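Local coordinates for protein arylmalonate decarboxylase (Bordetella bronchiseptica, PDB 3IXM) that catalyses the decarboxylation of 2-aryl-2-methylmalonates, taking up a proton to give 2-arylpropionates and carbon dioxide, at residues 43-48 and 78-83; 185-190 and 209-214. The protein carries 1 engineered substitution. All blocks are in the same frame, centred on the assembly; numbering follows the deposited sequence.

Contact 1: residues 43-48 and 78-83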
loop_
_atom_site.group_PDB
_atom_site.type_symbol
_atom_site.label_atom_id
_atom_site.label_comp_id
_atom_site.label_asym_id
_atom_site.label_seq_id
_atom_site.Cartn_x
_atom_site.Cartn_y
_atom_site.Cartn_z
ATOM N N VAL A 43 -0.167 -13.838 -0.037
ATOM C CA VAL A 43 0.337 -12.528 0.412
ATOM C C VAL A 43 0.312 -12.448 1.952
ATOM O O VAL A 43 0.666 -11.444 2.561
ATOM C CB VAL A 43 -0.426 -11.360 -0.245
ATOM C CG1 VAL A 43 0.011 -10.077 0.357
ATOM C CG2 VAL A 43 -0.135 -11.330 -1.737
ATOM N N THR A 44 -0.136 -13.533 2.562
ATOM C CA THR A 44 -0.191 -13.665 4.007
ATOM C C THR A 44 0.329 -15.083 4.300
ATOM O O THR A 44 -0.420 -15.944 4.779
ATOM C CB THR A 44 -1.653 -13.477 4.546
ATOM O OG1 THR A 44 -2.525 -14.294 3.778
ATOM C CG2 THR A 44 -2.136 -11.999 4.449
ATOM N N PRO A 45 1.624 -15.334 4.008
ATOM C CA PRO A 45 2.118 -16.709 4.127
ATOM C C PRO A 45 2.453 -17.147 5.548
ATOM O O PRO A 45 2.667 -16.314 6.446
ATOM C CB PRO A 45 3.395 -16.727 3.255
ATOM C CG PRO A 45 3.730 -15.274 2.954
ATOM C CD PRO A 45 2.680 -14.389 3.592
ATOM N N GLU A 46 2.460 -18.469 5.742
ATOM C CA GLU A 46 3.139 -19.075 6.877
ATOM C C GLU A 46 4.646 -19.122 6.622
ATOM O O GLU A 46 5.092 -19.194 5.470
ATOM C CB GLU A 46 2.615 -20.481 7.106
ATOM C CG GLU A 46 1.568 -20.551 8.176
ATOM C CD GLU A 46 0.657 -21.727 7.971
ATOM O OE1 GLU A 46 -0.082 -21.712 6.955
ATOM O OE2 GLU A 46 0.698 -22.660 8.812
ATOM N N GLY A 47 5.426 -19.094 7.693
ATOM C CA GLY A 47 6.870 -19.207 7.583
ATOM C C GLY A 47 7.566 -17.880 7.833
ATOM O O GLY A 47 8.197 -17.326 6.933
ATOM N N TYR A 48 7.448 -17.378 9.060
ATOM C CA TYR A 48 8.076 -16.130 9.489
ATOM C C TYR A 48 9.486 -15.980 8.894
ATOM O O TYR A 48 9.755 -15.005 8.170
ATOM C CB TYR A 48 8.108 -16.083 11.023
ATOM C CG TYR A 48 8.624 -14.803 11.641
ATOM C CD1 TYR A 48 7.749 -13.904 12.269
ATOM C CD2 TYR A 48 9.996 -14.493 11.640
ATOM C CE1 TYR A 48 8.221 -12.733 12.861
ATOM C CE2 TYR A 48 10.470 -13.309 12.224
ATOM C CZ TYR A 48 9.574 -12.440 12.826
ATOM O OH TYR A 48 10.029 -11.276 13.410
ATOM N N SER A 78 2.990 -6.920 4.617
ATOM C CA SER A 78 3.695 -6.106 5.567
ATOM C C SER A 78 2.885 -5.796 6.829
ATOM O O SER A 78 3.454 -5.335 7.803
ATOM C CB SER A 78 4.270 -4.855 4.902
ATOM O OG SER A 78 3.325 -4.160 4.105
ATOM N N PHE A 79 1.576 -6.062 6.840
ATOM C CA PHE A 79 0.812 -5.763 8.051
ATOM C C PHE A 79 0.241 -6.964 8.784
ATOM O O PHE A 79 -0.199 -6.807 9.938
ATOM C CB PHE A 79 -0.292 -4.693 7.813
ATOM C CG PHE A 79 -1.460 -5.178 7.008
ATOM C CD1 PHE A 79 -2.364 -6.116 7.546
ATOM C CD2 PHE A 79 -1.733 -4.618 5.759
ATOM C CE1 PHE A 79 -3.477 -6.533 6.812
ATOM C CE2 PHE A 79 -2.846 -5.020 5.005
ATOM C CZ PHE A 79 -3.725 -5.975 5.518
ATOM N N TYR A 80 0.244 -8.147 8.155
ATOM C CA TYR A 80 -0.590 -9.229 8.668
ATOM C C TYR A 80 -0.069 -9.798 9.985
ATOM O O TYR A 80 -0.814 -10.434 10.714
ATOM C CB TYR A 80 -0.822 -10.308 7.627
ATOM C CG TYR A 80 0.315 -11.262 7.396
ATOM C CD1 TYR A 80 0.126 -12.623 7.609
ATOM C CD2 TYR A 80 1.570 -10.824 6.930
ATOM C CE1 TYR A 80 1.161 -13.541 7.361
ATOM C CE2 TYR A 80 2.613 -11.739 6.704
ATOM C CZ TYR A 80 2.394 -13.084 6.920
ATOM O OH TYR A 80 3.400 -14.009 6.710
ATOM N N ARG A 81 1.199 -9.517 10.300
ATOM C CA ARG A 81 1.804 -10.015 11.539
ATOM C C ARG A 81 2.169 -8.874 12.467
ATOM O O ARG A 81 2.996 -9.026 13.382
ATOM C CB ARG A 81 3.027 -10.862 11.212
ATOM C CG ARG A 81 2.725 -12.155 10.520
ATOM C CD ARG A 81 4.000 -12.911 10.426
ATOM N NE ARG A 81 3.945 -14.055 9.524
ATOM C CZ ARG A 81 4.138 -15.321 9.899
ATOM N NH1 ARG A 81 4.384 -15.620 11.177
ATOM N NH2 ARG A 81 4.075 -16.301 9.001
ATOM N N GLY A 82 1.551 -7.723 12.236
ATOM C CA GLY A 82 1.702 -6.583 13.101
ATOM C C GLY A 82 2.982 -5.811 12.908
ATOM O O GLY A 82 3.811 -6.148 12.045
ATOM N N ALA A 83 3.142 -4.792 13.745
ATOM C CA ALA A 83 4.221 -3.813 13.622
ATOM C C ALA A 83 5.617 -4.433 13.726
ATOM O O ALA A 83 6.532 -3.981 13.049
ATOM C CB ALA A 83 4.052 -2.688 14.698
#
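The carbonyl oxygen of Pro-45 is gripped by two side chains of 78-83. Arg-81 NH2 donates to Pro-45 O at 2.9 Å, approaching 16° out of the carbonyl plane, and Tyr-80 OH donates to the same Pro-45 O, although the modelled 2.4 Å is doubtfully short. The phenol oxygen is itself an acceptor: Arg-81 NE reaches Tyr-80 OH at 2.9 Å, with Tyr-80 OH lying in the guanidinium plane. Through its two bonds the guanidinium bridges carbonyl and hydroxyl, which limits its own rotation. The Tyr-80 ring is held flat between two layers. Arg-81 CG, set beside the backbone N (chi1 -68°), sits 3.6 Å above the plane of the Tyr-80 ring, over its centre; from there the extended chain carries NE to the hydroxyl. On the opposite face Thr-44 CA makes a CH-pi contact, 3.8 Å from the centroid, and Thr-44 CG2 packs alongside Tyr-80 CB. On the Thr-44 side Pro-45 CD packs at the phenol end, 3.6 Å from Tyr-80 CZ. Farther out, Tyr-48 CA and CB lie over one face of the guanidinium, while Arg-81 NH1 meets the Tyr-48 ring at its edge, the two planes 86° apart. Gly-47 occupies the N-cap position of helix 48-64. Phe-85 of helix 83-97 makes a cation-pi contact with Arg-81 and meets the Tyr-48 ring, and Tyr-80 O accepts from Arg-133 of helix 128-140. This surface contact joins the loop after strand 33-37 to the type I turn, Phe-79 to Gly-82, between helices 75-79 and 83-97.

Contact 2: residues 185-190 and 209-214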
loop_
_atom_site.group_PDB
_atom_site.type_symbol
_atom_site.label_atom_id
_atom_site.label_comp_id
_atom_site.label_asym_id
_atom_site.label_seq_id
_atom_site.Cartn_x
_atom_site.Cartn_y
_atom_site.Cartn_z
ATOM N N LEU A 185 -8.810 4.965 4.592
ATOM C CA LEU A 185 -7.777 4.141 3.966
ATOM C C LEU A 185 -8.462 3.209 2.984
ATOM O O LEU A 185 -9.259 2.351 3.410
ATOM C CB LEU A 185 -7.045 3.306 5.003
ATOM C CG LEU A 185 -6.033 2.269 4.516
ATOM C CD1 LEU A 185 -4.978 2.992 3.739
ATOM C CD2 LEU A 185 -5.398 1.506 5.724
ATOM N N LEU A 186 -8.185 3.429 1.689
ATOM C CA LEU A 186 -8.646 2.567 0.607
ATOM C C LEU A 186 -7.527 1.547 0.354
ATOM O O LEU A 186 -6.469 1.906 -0.134
ATOM C CB LEU A 186 -8.914 3.411 -0.660
ATOM C CG LEU A 186 -9.430 2.711 -1.941
ATOM C CD1 LEU A 186 -10.738 1.913 -1.632
ATOM C CD2 LEU A 186 -9.747 3.755 -3.004
ATOM N N SER A 187 -7.748 0.298 0.718
ATOM C CA SER A 187 -6.727 -0.719 0.548
ATOM C C SER A 187 -7.331 -1.865 -0.273
ATOM O O SER A 187 -7.892 -2.832 0.247
ATOM C CB SER A 187 -6.189 -1.165 1.912
ATOM O OG SER A 187 -4.958 -1.865 1.757
ATOM N N CYS A 188 -7.234 -1.700 -1.581
ATOM C CA CYS A 188 -7.997 -2.512 -2.532
ATOM C C CYS A 188 -6.929 -3.114 -3.441
ATOM O O CYS A 188 -6.752 -2.737 -4.618
ATOM C CB CYS A 188 -9.027 -1.632 -3.258
ATOM S SG CYS A 188 -10.699 -1.550 -2.403
ATOM N N GLY A 189 -6.176 -4.050 -2.857
ATOM C CA GLY A 189 -5.071 -4.713 -3.569
ATOM C C GLY A 189 -5.460 -5.181 -4.959
ATOM O O GLY A 189 -6.432 -5.942 -5.135
ATOM N N GLY A 190 -4.717 -4.729 -5.961
ATOM C CA GLY A 190 -4.936 -5.266 -7.306
ATOM C C GLY A 190 -5.943 -4.480 -8.159
ATOM O O GLY A 190 -6.184 -4.824 -9.317
ATOM N N VAL A 209 -6.258 7.934 1.747
ATOM C CA VAL A 209 -4.989 7.284 1.409
ATOM C C VAL A 209 -5.321 5.959 0.715
ATOM O O VAL A 209 -6.088 5.142 1.270
ATOM C CB VAL A 209 -4.173 6.995 2.692
ATOM C CG1 VAL A 209 -2.946 6.095 2.420
ATOM C CG2 VAL A 209 -3.735 8.339 3.352
ATOM N N SER A 210 -4.791 5.759 -0.480
ATOM C CA SER A 210 -4.874 4.430 -1.126
ATOM C C SER A 210 -3.534 3.735 -1.068
ATOM O O SER A 210 -2.499 4.302 -1.479
ATOM C CB SER A 210 -5.340 4.559 -2.573
ATOM O OG SER A 210 -5.459 3.301 -3.182
ATOM N N SER A 211 -3.574 2.481 -0.621
ATOM C CA SER A 211 -2.380 1.753 -0.238
ATOM C C SER A 211 -1.320 1.562 -1.344
ATOM O O SER A 211 -0.140 1.912 -1.138
ATOM C CB SER A 211 -2.764 0.495 0.558
ATOM O OG SER A 211 -3.544 -0.407 -0.193
ATOM N N SER A 212 -1.697 1.073 -2.524
ATOM C CA SER A 212 -0.710 0.877 -3.582
ATOM C C SER A 212 -0.107 2.208 -4.066
ATOM O O SER A 212 1.150 2.354 -4.148
ATOM C CB SER A 212 -1.306 0.076 -4.764
ATOM O OG SER A 212 -0.276 -0.244 -5.672
ATOM N N PRO A 213 -0.968 3.187 -4.425
ATOM C CA PRO A 213 -0.434 4.528 -4.726
ATOM C C PRO A 213 0.437 5.120 -3.607
ATOM O O PRO A 213 1.491 5.676 -3.908
ATOM C CB PRO A 213 -1.705 5.349 -4.974
ATOM C CG PRO A 213 -2.644 4.340 -5.554
ATOM C CD PRO A 213 -2.429 3.140 -4.676
ATOM N N ALA A 214 0.037 4.991 -2.340
ATOM C CA ALA A 214 0.891 5.447 -1.223
ATOM C C ALA A 214 2.256 4.760 -1.271
ATOM O O ALA A 214 3.277 5.393 -1.033
ATOM C CB ALA A 214 0.240 5.216 0.124
HETATM O O HOH W 1 -4.997 0.458 -2.781
#
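Val-209, Leu-186 and Ser-211 carry most of this contact, a parallel strand pair in which 209-214 passes straight from strand into helix. Leu-186 is the backbone pivot: its N donates to Val-209 O at 2.7 Å, and its O accepts from Ser-211 N at 3.0 Å. One residue thus bonds to two that flank its partner Ser-210, the usual parallel ladder, except that the second donor already belongs to the first turn of helix 211-222. Val-209 and Leu-185 share a face of the sheet. Val-209 CG1, anti to the backbone N (chi1 170°), touches Leu-185 CD1 at 3.9 Å, and both side chains reach helix 104-114. The other face bears Leu-186, packed on Cys-171 of helix 164-177, and Ser-210, whose OG bonds to Thr-193. Ser-211 turns its side chain back toward the first strand: with chi1 at 62°, Ser-211 OG lies 2.8 Å from Ser-187 OG, a hydrogen bond in which either hydroxyl may donate. Ser-187 OG also bonds to Tyr-126 OH, so the serine pair belongs to a longer hydroxyl chain. Water 1 lies where the segments part, 2.9 Å from Ser-210 OG, with weak bonds to Leu-186 O, Cys-188 N and Ser-212 N. The pairing of strands 183-187 and 208-210, joined through helix 196-204, is that of a beta-alpha-beta unit; helix 211-222 follows directly. Apolar packing gives way, at the C-terminal strand ends, to hydroxyls, backbone amides and water. A sulfate ion, probably from the crystallisation liquor, lies about 4 Å from the Ser-187 side chain, consistent with a polar pocket at these strand ends.

Overall arrangement
Contact 1 lies at the surface and contact 2 is buried near the centre of the chain. They belong to different halves of a two-sheet alpha/beta fold: the segments of contact 1 follow strands 33-37 and 69-72 of one parallel sheet, whereas contact 2 pairs strands 183-187 and 208-210 of the other. The two share no element and do not touch, although their nearest atoms come within about 5 Å and their centres are about 18 Å apart. Contact 1 joins a loop to a helix end and the turn after it, through an aromatic ring and a charged side chain gathered on a carbonyl. Contact 2 relies on regular backbone bonding, with small hydroxyls and a water where the strands end.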